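Local coordinates for protein triacylglycerol lipase (Clostridium botulinum, PDB 5AH1) that hydrolyses ester bonds in triacylglycerols and synthetic polyesters, as a zinc-binding lipase of the alpha/beta-hydrolase clan, at residues 192-197 / 211-216; 143-148 / 157-162; 63-68 / 444-449; 89-94 / 117-122. All coordinates share one frame; numbering follows the deposited sequence. Where two conformers were deposited one is given.

Overall arrangement
Interactions 1 and 2 adjoin one another on the zinc-binding side of the molecule, their centres about 15 Å apart. The Phe214 ring of interaction 1 lies against the backbone of 145-147, with CE2 3.5 Å from Gly147 CA. The bound zinc, held by Asp130, His150, His156 and Asp302, is about 5 Å from the side chain of Tyr146 in interaction 2 and about 9 Å from that of Phe214. Helix 183-197 of interaction 1 follows Ser182, probably the nucleophile of a GxSxG elbow. Interaction 4 includes the outermost strand 117-120; its nearest atoms are about 7 Å from interaction 2 and about 6 Å from interaction 3, whose centre is about 39 Å from that of interaction 2.

Interaction 1: residues 192-197 / 211-216; sequences TQLLSE and SPLFEG
Leu213 inserts its isobutyl group between Leu194 and Leu195 of helix 183-197. With CG anti to the backbone N (chi1 177°), the side chain reaches the helix, and its CD1 touches two residues at once, Leu194 CB at 3.7 Å and Leu195 CD2 at 3.7 Å. The other branch, CD2, runs beside Leu194 CD1. Leucine suits all three places, since branched apolar ends can fill the angle between a helix and a compact loop. Leu194 also sends CD2 to the edge of the Phe214 ring, near the ring plane, while the Trp129 ring of helix 128-140 meets that ring with planes nearly parallel.

Further along, Gly216 brings its backbone directly against the last turn of the helix. Its CA makes a CA-H...O contact with Leu195 O, 3.4 Å away, and also lies near Glu197 C at 3.7 Å. Glycine fits this close approach and easily adopts the positive phi of 79°.

Polar groups at the junction meet through a water. It lies 2.9 Å from Leu195 O and 2.8 Å from Leu213 O, and weakly accepts from Gly216 N. Lys218 adds a backbone bond to Leu195. Leu194 O and Leu213 O, both acceptors, lie 3.1 Å apart and cannot bond to each other; the junction rests on apolar packing, the Gly216 contact and the water lodged among the carbonyls.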
loop_
_atom_site.group_PDB
_atom_site.type_symbol
_atom_site.label_atom_id
_atom_site.label_comp_id
_atom_site.label_asym_id
_atom_site.label_seq_id
_atom_site.Cartn_x
_atom_site.Cartn_y
_atom_site.Cartn_z
ATOM N N THR A 192 -1.693 5.594 11.968
ATOM C CA THR A 192 -1.674 6.966 12.471
ATOM C C THR A 192 -2.936 7.253 13.304
ATOM O O THR A 192 -2.877 7.866 14.369
ATOM C CB THR A 192 -1.510 7.965 11.311
ATOM O OG1 THR A 192 -0.278 7.690 10.629
ATOM C CG2 THR A 192 -1.503 9.383 11.825
ATOM N N GLN A 193 -4.070 6.698 12.876
ATOM C CA GLN A 193 -5.331 6.833 13.590
ATOM C C GLN A 193 -5.240 6.177 14.968
ATOM O O GLN A 193 -5.597 6.762 15.990
ATOM C CB GLN A 193 -6.458 6.198 12.784
ATOM C CG GLN A 193 -7.784 6.149 13.518
ATOM C CD GLN A 193 -8.405 7.500 13.716
ATOM O OE1 GLN A 193 -8.230 8.419 12.904
ATOM N NE2 GLN A 193 -9.123 7.641 14.815
ATOM N N LEU A 194 -4.766 4.935 14.990
ATOM C CA LEU A 194 -4.643 4.201 16.238
ATOM C C LEU A 194 -3.636 4.852 17.187
ATOM O O LEU A 194 -3.909 5.008 18.374
ATOM C CB LEU A 194 -4.257 2.743 15.956
ATOM C CG LEU A 194 -5.389 1.882 15.373
ATOM C CD1 LEU A 194 -4.872 0.537 14.925
ATOM C CD2 LEU A 194 -6.536 1.689 16.372
ATOM N N LEU A 195 -2.467 5.231 16.687
ATOM C CA LEU A 195 -1.494 5.896 17.538
ATOM C C LEU A 195 -2.109 7.125 18.200
ATOM O O LEU A 195 -1.985 7.322 19.402
ATOM C CB LEU A 195 -0.243 6.294 16.751
ATOM C CG LEU A 195 0.702 5.143 16.387
ATOM C CD1 LEU A 195 1.734 5.645 15.392
ATOM C CD2 LEU A 195 1.370 4.558 17.621
ATOM N N SER A 196 -2.820 7.920 17.410
ATOM C CA SER A 196 -3.337 9.191 17.890
ATOM C C SER A 196 -4.516 9.016 18.834
ATOM O O SER A 196 -4.578 9.658 19.878
ATOM C CB SER A 196 -3.772 10.050 16.701
ATOM O OG SER A 196 -2.702 10.326 15.806
ATOM N N GLU A 197 -5.453 8.148 18.468
ATOM C CA GLU A 197 -6.728 8.071 19.180
ATOM C C GLU A 197 -7.023 6.731 19.849
ATOM O O GLU A 197 -7.974 6.636 20.613
ATOM C CB GLU A 197 -7.877 8.432 18.237
ATOM C CG GLU A 197 -7.794 9.849 17.699
ATOM C CD GLU A 197 -9.110 10.339 17.134
ATOM O OE1 GLU A 197 -10.071 10.485 17.910
ATOM O OE2 GLU A 197 -9.204 10.564 15.915
ATOM N N SER A 211 -1.975 -3.547 24.303
ATOM C CA SER A 211 -0.908 -2.932 23.517
ATOM C C SER A 211 -0.968 -1.418 23.661
ATOM O O SER A 211 -2.044 -0.833 23.545
ATOM C CB SER A 211 -1.056 -3.271 22.037
ATOM O OG SER A 211 -0.047 -2.595 21.300
ATOM N N PRO A 212 0.189 -0.759 23.850
ATOM C CA PRO A 212 0.176 0.708 23.889
ATOM C C PRO A 212 -0.458 1.316 22.639
ATOM O O PRO A 212 -1.006 2.424 22.707
ATOM C CB PRO A 212 1.659 1.065 23.975
ATOM C CG PRO A 212 2.272 -0.111 24.727
ATOM C CD PRO A 212 1.509 -1.316 24.212
ATOM N N LEU A 213 -0.375 0.617 21.506
ATOM C CA LEU A 213 -0.971 1.103 20.266
ATOM C C LEU A 213 -2.422 1.532 20.465
ATOM O O LEU A 213 -2.888 2.506 19.879
ATOM C CB LEU A 213 -0.877 0.041 19.161
ATOM C CG LEU A 213 -1.529 0.416 17.820
ATOM C CD1 LEU A 213 -0.922 1.714 17.260
ATOM C CD2 LEU A 213 -1.401 -0.720 16.822
ATOM N N PHE A 214 -3.162 0.779 21.262
ATOM C CA PHE A 214 -4.596 0.995 21.359
ATOM C C PHE A 214 -5.000 2.054 22.386
ATOM O O PHE A 214 -6.188 2.351 22.513
ATOM C CB PHE A 214 -5.314 -0.330 21.659
ATOM C CG PHE A 214 -5.005 -1.417 20.664
ATOM C CD1 PHE A 214 -5.160 -1.196 19.304
ATOM C CD2 PHE A 214 -4.546 -2.660 21.081
ATOM C CE1 PHE A 214 -4.856 -2.173 18.386
ATOM C CE2 PHE A 214 -4.242 -3.638 20.159
ATOM C CZ PHE A 214 -4.389 -3.394 18.817
ATOM N N GLU A 215 -4.038 2.629 23.111
ATOM C CA GLU A 215 -4.388 3.559 24.184
ATOM C C GLU A 215 -4.559 5.003 23.717
ATOM O O GLU A 215 -5.228 5.777 24.389
ATOM C CB GLU A 215 -3.398 3.422 25.348
ATOM C CG GLU A 215 -3.474 2.048 26.024
ATOM C CD GLU A 215 -2.613 1.909 27.283
ATOM O OE1 GLU A 215 -1.379 2.088 27.196
ATOM O OE2 GLU A 215 -3.162 1.602 28.366
ATOM N N GLY A 216 -4.032 5.327 22.542
ATOM C CA GLY A 216 -4.067 6.685 22.029
ATOM C C GLY A 216 -3.024 7.598 22.640
ATOM O O GLY A 216 -2.260 7.189 23.518
HETATM O O HOH W 1 -1.743 4.881 20.909
#

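Interaction 2: residues 143-148 / 157-162; sequences TVDYGE and NRYGRT
Asp145 and Arg158 form the tight end of this contact. Arg158, its chain extended from CG to NE, makes a side-on, two-nitrogen salt bridge: NE bonds to Asp145 OD1 at 2.9 Å and NH2 to Asp145 OD2 at 2.9 Å, the two planes being 41° apart. Gly147 N reaches OD1 from the other face of the carboxylate, closing an Asx turn. Exposed Tyr159 is the outer cover of the bridge, with Arg158 CG over its ring centre and its OH over the guanidinium. Close by, Tyr146 N donates to Arg158 O at 2.8 Å, nearly straight at 176°. The Tyr146 ring lies along the backbone of 157-160, where Gly160 keeps no side chain between Val144 and the tyrosine. The Tyr146 hydroxyl bonds to Glu134 and, through a water, to Arg161 N.

These segments form a two-stranded antiparallel sheet with a beta bulge between Thr143 and Asp145, its strands joined through helix 148-154. That helix carries the zinc ligand His150, and the ligand His156 meets Tyr146 edge-to-face. Val144 N and O bond to Arg161 O and Gly160 N across the ladder.

The opposite end is looser and faces solvent: Thr143 and Thr162, a non-hydrogen-bonded pair of the ladder, share a hydroxyl bond (OG1 to OG1, 2.7 Å).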
loop_
_atom_site.group_PDB
_atom_site.type_symbol
_atom_site.label_atom_id
_atom_site.label_comp_id
_atom_site.label_asym_id
_atom_site.label_seq_id
_atom_site.Cartn_x
_atom_site.Cartn_y
_atom_site.Cartn_z
ATOM N N THR A 143 6.419 -8.336 20.013
ATOM C CA THR A 143 5.487 -9.304 19.473
ATOM C C THR A 143 4.196 -8.614 19.067
ATOM O O THR A 143 3.592 -7.862 19.836
ATOM C CB THR A 143 5.217 -10.403 20.505
ATOM O OG1 THR A 143 6.450 -11.064 20.813
ATOM C CG2 THR A 143 4.221 -11.430 19.985
ATOM N N VAL A 144 3.761 -8.892 17.846
ATOM C CA VAL A 144 2.534 -8.309 17.340
ATOM C C VAL A 144 1.368 -8.657 18.264
ATOM O O VAL A 144 1.200 -9.818 18.652
ATOM C CB VAL A 144 2.234 -8.840 15.928
ATOM C CG1 VAL A 144 0.923 -8.281 15.397
ATOM C CG2 VAL A 144 3.389 -8.509 14.965
ATOM N N ASP A 145 0.550 -7.651 18.561
ATOM C CA ASP A 145 -0.628 -7.780 19.418
ATOM C C ASP A 145 -1.803 -7.169 18.675
ATOM O O ASP A 145 -1.839 -5.960 18.482
ATOM C CB ASP A 145 -0.346 -7.089 20.753
ATOM C CG ASP A 145 -1.481 -7.175 21.749
ATOM O OD1 ASP A 145 -2.622 -7.541 21.403
ATOM O OD2 ASP A 145 -1.230 -6.866 22.933
ATOM N N TYR A 146 -2.735 -8.011 18.233
ATOM C CA TYR A 146 -3.859 -7.562 17.417
ATOM C C TYR A 146 -5.024 -7.023 18.236
ATOM O O TYR A 146 -5.993 -6.545 17.659
ATOM C CB TYR A 146 -4.350 -8.725 16.541
ATOM C CG TYR A 146 -3.329 -9.221 15.545
ATOM C CD1 TYR A 146 -2.988 -8.443 14.452
ATOM C CD2 TYR A 146 -2.690 -10.445 15.703
ATOM C CE1 TYR A 146 -2.063 -8.877 13.537
ATOM C CE2 TYR A 146 -1.760 -10.892 14.783
ATOM C CZ TYR A 146 -1.438 -10.100 13.710
ATOM O OH TYR A 146 -0.510 -10.572 12.805
ATOM N N GLY A 147 -4.921 -7.114 19.561
ATOM C CA GLY A 147 -5.976 -6.683 20.451
ATOM C C GLY A 147 -6.848 -7.854 20.867
ATOM O O GLY A 147 -7.321 -8.620 20.030
ATOM N N GLU A 148 -7.078 -8.003 22.165
ATOM C CA GLU A 148 -7.978 -9.068 22.616
ATOM C C GLU A 148 -9.351 -8.980 21.950
ATOM O O GLU A 148 -9.895 -9.985 21.483
ATOM C CB GLU A 148 -8.150 -9.037 24.131
ATOM C CG GLU A 148 -9.044 -10.144 24.670
ATOM C CD GLU A 148 -9.101 -10.136 26.178
ATOM O OE1 GLU A 148 -8.176 -10.680 26.812
ATOM O OE2 GLU A 148 -10.064 -9.562 26.728
ATOM N N ASN A 157 -5.746 -15.361 16.422
ATOM C CA ASN A 157 -4.863 -15.234 17.565
ATOM C C ASN A 157 -4.675 -13.773 17.928
ATOM O O ASN A 157 -4.590 -12.912 17.047
ATOM C CB ASN A 157 -3.478 -15.795 17.243
ATOM C CG ASN A 157 -3.452 -17.289 17.161
ATOM O OD1 ASN A 157 -4.286 -17.964 17.753
ATOM N ND2 ASN A 157 -2.480 -17.818 16.432
ATOM N N ARG A 158 -4.568 -13.495 19.223
ATOM C CA ARG A 158 -4.207 -12.154 19.681
ATOM C C ARG A 158 -2.758 -11.813 19.368
ATOM O O ARG A 158 -2.464 -10.676 19.000
ATOM C CB ARG A 158 -4.446 -11.993 21.177
ATOM C CG ARG A 158 -4.026 -10.633 21.710
ATOM C CD ARG A 158 -4.351 -10.381 23.177
ATOM N NE ARG A 158 -3.716 -9.146 23.614
ATOM C CZ ARG A 158 -3.647 -8.737 24.878
ATOM N NH1 ARG A 158 -4.222 -9.376 25.868
ATOM N NH2 ARG A 158 -2.950 -7.665 25.161
ATOM N N TYR A 159 -1.852 -12.780 19.525
ATOM C CA TYR A 159 -0.422 -12.522 19.328
ATOM C C TYR A 159 0.070 -13.130 18.046
ATOM O O TYR A 159 -0.307 -14.247 17.694
ATOM C CB TYR A 159 0.399 -13.033 20.516
ATOM C CG TYR A 159 0.016 -12.360 21.800
ATOM C CD1 TYR A 159 0.431 -11.065 22.073
ATOM C CD2 TYR A 159 -0.792 -12.992 22.714
ATOM C CE1 TYR A 159 0.052 -10.432 23.241
ATOM C CE2 TYR A 159 -1.178 -12.378 23.882
ATOM C CZ TYR A 159 -0.750 -11.085 24.144
ATOM O OH TYR A 159 -1.103 -10.419 25.305
ATOM N N GLY A 160 0.955 -12.406 17.389
ATOM C CA GLY A 160 1.513 -12.820 16.124
ATOM C C GLY A 160 3.002 -13.047 16.226
ATOM O O GLY A 160 3.497 -13.556 17.236
ATOM N N ARG A 161 3.732 -12.669 15.190
ATOM C CA ARG A 161 5.158 -12.911 15.175
ATOM C C ARG A 161 5.903 -11.807 15.924
ATOM O O ARG A 161 5.300 -10.851 16.426
ATOM C CB ARG A 161 5.657 -13.138 13.751
ATOM C CG ARG A 161 5.556 -11.980 12.828
ATOM C CD ARG A 161 6.193 -12.327 11.474
ATOM N NE ARG A 161 5.527 -13.432 10.786
ATOM C CZ ARG A 161 6.049 -14.120 9.770
ATOM N NH1 ARG A 161 7.253 -13.833 9.297
ATOM N NH2 ARG A 161 5.363 -15.106 9.218
ATOM N N THR A 162 7.205 -11.994 16.052
ATOM C CA THR A 162 8.049 -11.114 16.842
ATOM C C THR A 162 9.116 -10.468 15.969
ATOM O O THR A 162 9.727 -11.143 15.141
ATOM C CB THR A 162 8.711 -11.924 17.982
ATOM O OG1 THR A 162 7.686 -12.481 18.809
ATOM C CG2 THR A 162 9.629 -11.056 18.832
HETATM O O HOH W 2 2.211 -11.289 13.102
#

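Interaction 3: residues 63-68 / 444-449; sequences EFPEVN and ASFLSN
A type II beta turn running from Phe64 to Val67 leans on helix 437-448, with Phe64 as the residue that makes the join. Proline and a positive-phi residue suit its two central places, here Pro65 and Glu66. Phe64 points its side chain at the helix, CG anti to the backbone N (chi1 -170°), which brings the ring's edge to Phe446 and one face to Asn449. The edge meets the face of Phe446 in a T-shaped pair, with centroids 5.0 Å apart and planes at 68°; Phe64 CD1 stands over the centre of the Phe446 ring.

Asn449 CB lies 3.3 Å from the Phe64 ring centroid and almost on the ring normal, a close CH-pi contact. Pro65 CD touches the opposite face near its rim. A long, bent bond from Asn449 ND2 to Phe446 O, 3.3 Å, from above the carbonyl plane, helps to orient the amide; the same acceptor also takes the backbone N of Asn449.

Leu447 turns away from the turn toward strand 176-181, packing on His177 and Ile179. The helix therefore joins the central sheet to the loop between helix 49-54 and strand 80-83, the layered arrangement of an alpha/beta-hydrolase, in which helices flank a mainly parallel sheet.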
loop_
_atom_site.group_PDB
_atom_site.type_symbol
_atom_site.label_atom_id
_atom_site.label_comp_id
_atom_site.label_asym_id
_atom_site.label_seq_id
_atom_site.Cartn_x
_atom_site.Cartn_y
_atom_site.Cartn_z
ATOM N N GLU A 63 8.782 22.117 -6.470
ATOM C CA GLU A 63 9.683 22.501 -5.396
ATOM C C GLU A 63 8.860 22.718 -4.135
ATOM O O GLU A 63 7.656 23.011 -4.191
ATOM C CB GLU A 63 10.452 23.780 -5.751
ATOM C CG GLU A 63 11.536 23.592 -6.820
ATOM C CD GLU A 63 12.758 22.809 -6.321
ATOM O OE1 GLU A 63 13.293 23.126 -5.229
ATOM O OE2 GLU A 63 13.188 21.871 -7.032
ATOM N N PHE A 64 9.500 22.551 -2.991
ATOM C CA PHE A 64 8.832 22.816 -1.733
ATOM C C PHE A 64 8.409 24.288 -1.686
ATOM O O PHE A 64 9.131 25.163 -2.175
ATOM C CB PHE A 64 9.733 22.479 -0.540
ATOM C CG PHE A 64 9.002 22.516 0.763
ATOM C CD1 PHE A 64 8.250 21.424 1.172
ATOM C CD2 PHE A 64 9.011 23.651 1.553
ATOM C CE1 PHE A 64 7.532 21.458 2.354
ATOM C CE2 PHE A 64 8.288 23.690 2.733
ATOM C CZ PHE A 64 7.546 22.590 3.127
ATOM N N PRO A 65 7.222 24.582 -1.127
ATOM C CA PRO A 65 6.772 25.980 -1.109
ATOM C C PRO A 65 7.796 26.970 -0.557
ATOM O O PRO A 65 8.407 26.740 0.490
ATOM C CB PRO A 65 5.538 25.929 -0.200
ATOM C CG PRO A 65 5.002 24.572 -0.372
ATOM C CD PRO A 65 6.202 23.677 -0.567
ATOM N N GLU A 66 7.964 28.060 -1.302
ATOM C CA GLU A 66 8.769 29.221 -0.895
ATOM C C GLU A 66 10.284 29.017 -0.908
ATOM O O GLU A 66 11.015 29.916 -0.525
ATOM C CB GLU A 66 8.347 29.737 0.492
ATOM C CG GLU A 66 6.846 29.944 0.690
ATOM C CD GLU A 66 6.537 30.498 2.066
ATOM O OE1 GLU A 66 6.571 29.706 3.039
ATOM O OE2 GLU A 66 6.307 31.728 2.188
ATOM N N VAL A 67 10.752 27.861 -1.370
ATOM C CA VAL A 67 12.187 27.573 -1.361
ATOM C C VAL A 67 12.965 28.572 -2.218
ATOM O O VAL A 67 14.141 28.814 -1.971
ATOM C CB VAL A 67 12.489 26.115 -1.809
ATOM C CG1 VAL A 67 12.164 25.905 -3.283
ATOM C CG2 VAL A 67 13.933 25.727 -1.530
ATOM N N ASN A 68 12.290 29.162 -3.202
ATOM C CA ASN A 68 12.906 30.156 -4.088
ATOM C C ASN A 68 12.442 31.573 -3.803
ATOM O O ASN A 68 12.636 32.469 -4.633
ATOM C CB ASN A 68 12.614 29.787 -5.543
ATOM C CG ASN A 68 13.125 28.399 -5.908
ATOM O OD1 ASN A 68 14.303 28.073 -5.762
ATOM N ND2 ASN A 68 12.222 27.561 -6.359
ATOM N N ALA A 444 12.070 12.903 -0.646
ATOM C CA ALA A 444 12.627 12.889 0.706
ATOM C C ALA A 444 13.092 14.295 1.075
ATOM O O ALA A 444 12.866 14.748 2.190
ATOM C CB ALA A 444 13.783 11.911 0.820
ATOM N N SER A 445 13.763 14.963 0.143
ATOM C CA SER A 445 14.201 16.344 0.366
ATOM C C SER A 445 12.986 17.240 0.657
ATOM O O SER A 445 12.989 18.030 1.609
ATOM C CB SER A 445 14.977 16.881 -0.835
ATOM O OG SER A 445 16.224 16.216 -0.986
ATOM N N PHE A 446 11.938 17.100 -0.155
ATOM C CA PHE A 446 10.707 17.860 0.014
ATOM C C PHE A 446 10.175 17.667 1.439
ATOM O O PHE A 446 9.902 18.639 2.141
ATOM C CB PHE A 446 9.705 17.403 -1.064
ATOM C CG PHE A 446 8.356 18.101 -1.031
ATOM C CD1 PHE A 446 7.357 17.679 -0.171
ATOM C CD2 PHE A 446 8.081 19.144 -1.900
ATOM C CE1 PHE A 446 6.112 18.295 -0.160
ATOM C CE2 PHE A 446 6.840 19.759 -1.895
ATOM C CZ PHE A 446 5.854 19.335 -1.030
ATOM N N LEU A 447 10.032 16.412 1.871
ATOM C CA LEU A 447 9.473 16.120 3.186
ATOM C C LEU A 447 10.302 16.703 4.342
ATOM O O LEU A 447 9.765 17.062 5.404
ATOM C CB LEU A 447 9.302 14.607 3.361
ATOM C CG LEU A 447 8.253 13.953 2.457
ATOM C CD1 LEU A 447 8.320 12.436 2.599
ATOM C CD2 LEU A 447 6.841 14.438 2.769
ATOM N N SER A 448 11.615 16.803 4.145
ATOM C CA SER A 448 12.507 17.336 5.181
ATOM C C SER A 448 12.261 18.823 5.490
ATOM O O SER A 448 12.701 19.318 6.528
ATOM C CB SER A 448 13.975 17.148 4.782
ATOM O OG SER A 448 14.413 18.164 3.895
ATOM N N ASN A 449 11.544 19.521 4.614
ATOM C CA ASN A 449 11.233 20.925 4.843
ATOM C C ASN A 449 10.017 21.145 5.733
ATOM O O ASN A 449 9.806 22.256 6.192
ATOM C CB ASN A 449 10.994 21.662 3.540
ATOM C CG ASN A 449 12.202 21.693 2.661
ATOM O OD1 ASN A 449 13.194 22.368 2.952
ATOM N ND2 ASN A 449 12.132 20.971 1.565
#

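Interaction 4: residues 89-94 / 117-122; sequences FGRDEL and TYTATV
Gly90 and Thr121 make the closest direct approach here, by van der Waals contact: Gly90 CA lies 3.3 Å from Thr121 OG1, and Thr121 CG2 packs beside the same carbon. Glycine suits this place because its bare CA lets the threonine come up to the backbone. Farther out, Arg91 CD passes across Thr119 CB at about a right angle, the aliphatic part of the arginine meeting the threonine.

Polar contact is made through water. Thr121 has OG1 anti to its carbonyl carbon (chi1 -62°), which aims the hydroxyl at the loop, where two waters meet it: one lies 2.9 Å from Thr121 OG1 and donates to Phe89 O; the other lies on the same hydroxyl and accepts from Arg91 N. A third water donates to Thr119 OG1 at 2.7 Å and accepts from Arg91 NH1 at 2.9 Å, in the guanidinium plane. Threonine serves well, offering a methyl for packing and a hydroxyl for these bridges. Thr119 OG1 is also bonded to Gln107, and Arg91 forms a salt bridge with Asp105.

Within 89-94, a type I turn from Gly90 to Glu93 is closed by Glu93 N bonding to Gly90 O and braced by Gly90 N donating to Glu93 OE1 at 2.8 Å, on the anti side of a carboxylate that also pairs with Lys270.

The loop follows strand 80-83. Strand 117-120, outermost in the parallel sheet, bonds to strand 80-83 on one side; Ala120 packs on helix 128-140, while Phe89 rests on Leu253 of helix 242-257.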
loop_
_atom_site.group_PDB
_atom_site.type_symbol
_atom_site.label_atom_id
_atom_site.label_comp_id
_atom_site.label_asym_id
_atom_site.label_seq_id
_atom_site.Cartn_x
_atom_site.Cartn_y
_atom_site.Cartn_z
ATOM N N PHE A 89 6.484 -7.960 -0.261
ATOM C CA PHE A 89 7.311 -8.787 0.616
ATOM C C PHE A 89 8.515 -8.018 1.144
ATOM O O PHE A 89 8.731 -6.867 0.766
ATOM C CB PHE A 89 7.700 -10.059 -0.130
ATOM C CG PHE A 89 6.504 -10.891 -0.471
ATOM C CD1 PHE A 89 5.945 -11.743 0.469
ATOM C CD2 PHE A 89 5.886 -10.768 -1.707
ATOM C CE1 PHE A 89 4.785 -12.470 0.186
ATOM C CE2 PHE A 89 4.741 -11.500 -1.997
ATOM C CZ PHE A 89 4.192 -12.356 -1.049
ATOM N N GLY A 90 9.275 -8.656 2.025
ATOM C CA GLY A 90 10.361 -8.000 2.733
ATOM C C GLY A 90 11.679 -8.017 2.003
ATOM O O GLY A 90 11.849 -8.681 0.976
ATOM N N ARG A 91 12.624 -7.272 2.559
ATOM C CA ARG A 91 13.959 -7.146 1.982
ATOM C C ARG A 91 14.707 -8.467 1.903
ATOM O O ARG A 91 15.582 -8.620 1.061
ATOM C CB ARG A 91 14.788 -6.143 2.784
ATOM C CG ARG A 91 14.316 -4.721 2.638
ATOM C CD ARG A 91 15.200 -3.744 3.423
ATOM N NE ARG A 91 16.608 -3.780 3.033
ATOM C CZ ARG A 91 17.105 -3.128 1.989
ATOM N NH1 ARG A 91 16.322 -2.402 1.206
ATOM N NH2 ARG A 91 18.394 -3.209 1.707
ATOM N N ASP A 92 14.364 -9.405 2.788
ATOM C CA ASP A 92 14.975 -10.729 2.832
ATOM C C ASP A 92 14.204 -11.761 2.008
ATOM O O ASP A 92 14.487 -12.951 2.086
ATOM C CB ASP A 92 15.042 -11.214 4.284
ATOM C CG ASP A 92 13.659 -11.396 4.908
ATOM O OD1 ASP A 92 12.777 -10.547 4.671
ATOM O OD2 ASP A 92 13.459 -12.397 5.633
ATOM N N GLU A 93 13.232 -11.315 1.223
ATOM C CA GLU A 93 12.415 -12.218 0.418
ATOM C C GLU A 93 12.626 -11.962 -1.071
ATOM O O GLU A 93 13.215 -10.954 -1.456
ATOM C CB GLU A 93 10.932 -12.068 0.806
ATOM C CG GLU A 93 10.681 -12.391 2.285
ATOM C CD GLU A 93 9.229 -12.354 2.700
ATOM O OE1 GLU A 93 8.714 -11.266 3.019
ATOM O OE2 GLU A 93 8.604 -13.426 2.773
ATOM N N LEU A 94 12.179 -12.912 -1.886
ATOM C CA LEU A 94 12.224 -12.816 -3.351
ATOM C C LEU A 94 13.639 -12.715 -3.902
ATOM O O LEU A 94 13.860 -12.109 -4.954
ATOM C CB LEU A 94 11.378 -11.640 -3.863
ATOM C CG LEU A 94 9.915 -11.608 -3.422
ATOM C CD1 LEU A 94 9.190 -10.476 -4.144
ATOM C CD2 LEU A 94 9.230 -12.958 -3.665
ATOM N N THR A 117 16.284 6.319 6.014
ATOM C CA THR A 117 15.144 5.563 5.507
ATOM C C THR A 117 15.197 4.110 5.954
ATOM O O THR A 117 16.247 3.465 5.893
ATOM C CB THR A 117 15.100 5.589 3.960
ATOM O OG1 THR A 117 14.990 6.941 3.501
ATOM C CG2 THR A 117 13.915 4.788 3.407
ATOM N N TYR A 118 14.036 3.621 6.372
ATOM C CA TYR A 118 13.819 2.225 6.742
ATOM C C TYR A 118 12.669 1.647 5.950
ATOM O O TYR A 118 11.830 2.375 5.400
ATOM C CB TYR A 118 13.495 2.123 8.234
ATOM C CG TYR A 118 14.529 2.778 9.092
ATOM C CD1 TYR A 118 15.668 2.083 9.441
ATOM C CD2 TYR A 118 14.407 4.092 9.510
ATOM C CE1 TYR A 118 16.652 2.657 10.193
ATOM C CE2 TYR A 118 15.406 4.688 10.282
ATOM C CZ TYR A 118 16.530 3.965 10.613
ATOM O OH TYR A 118 17.549 4.524 11.371
ATOM N N THR A 119 12.620 0.325 5.930
ATOM C CA THR A 119 11.564 -0.406 5.249
ATOM C C THR A 119 10.860 -1.294 6.264
ATOM O O THR A 119 11.509 -2.043 6.992
ATOM C CB THR A 119 12.139 -1.284 4.125
ATOM O OG1 THR A 119 12.792 -0.449 3.161
ATOM C CG2 THR A 119 11.047 -2.064 3.413
ATOM N N ALA A 120 9.541 -1.178 6.338
ATOM C CA ALA A 120 8.745 -2.059 7.188
ATOM C C ALA A 120 8.051 -3.106 6.341
ATOM O O ALA A 120 7.638 -2.829 5.215
ATOM C CB ALA A 120 7.738 -1.270 7.982
ATOM N N THR A 121 7.874 -4.293 6.910
ATOM C CA THR A 121 7.240 -5.392 6.197
ATOM C C THR A 121 6.099 -5.941 7.044
ATOM O O THR A 121 6.283 -6.214 8.235
ATOM C CB THR A 121 8.279 -6.445 5.820
ATOM O OG1 THR A 121 9.219 -5.802 4.937
ATOM C CG2 THR A 121 7.637 -7.636 5.132
ATOM N N VAL A 122 4.922 -6.054 6.433
ATOM C CA VAL A 122 3.706 -6.487 7.102
ATOM C C VAL A 122 3.004 -7.570 6.269
ATOM O O VAL A 122 3.492 -7.937 5.201
ATOM C CB VAL A 122 2.775 -5.280 7.382
ATOM C CG1 VAL A 122 3.489 -4.250 8.274
ATOM C CG2 VAL A 122 2.296 -4.626 6.083
HETATM O O HOH W 3 8.938 -4.462 2.388
HETATM O O HOH W 4 13.487 -1.789 0.911
HETATM O O HOH W 5 11.943 -6.152 5.170
#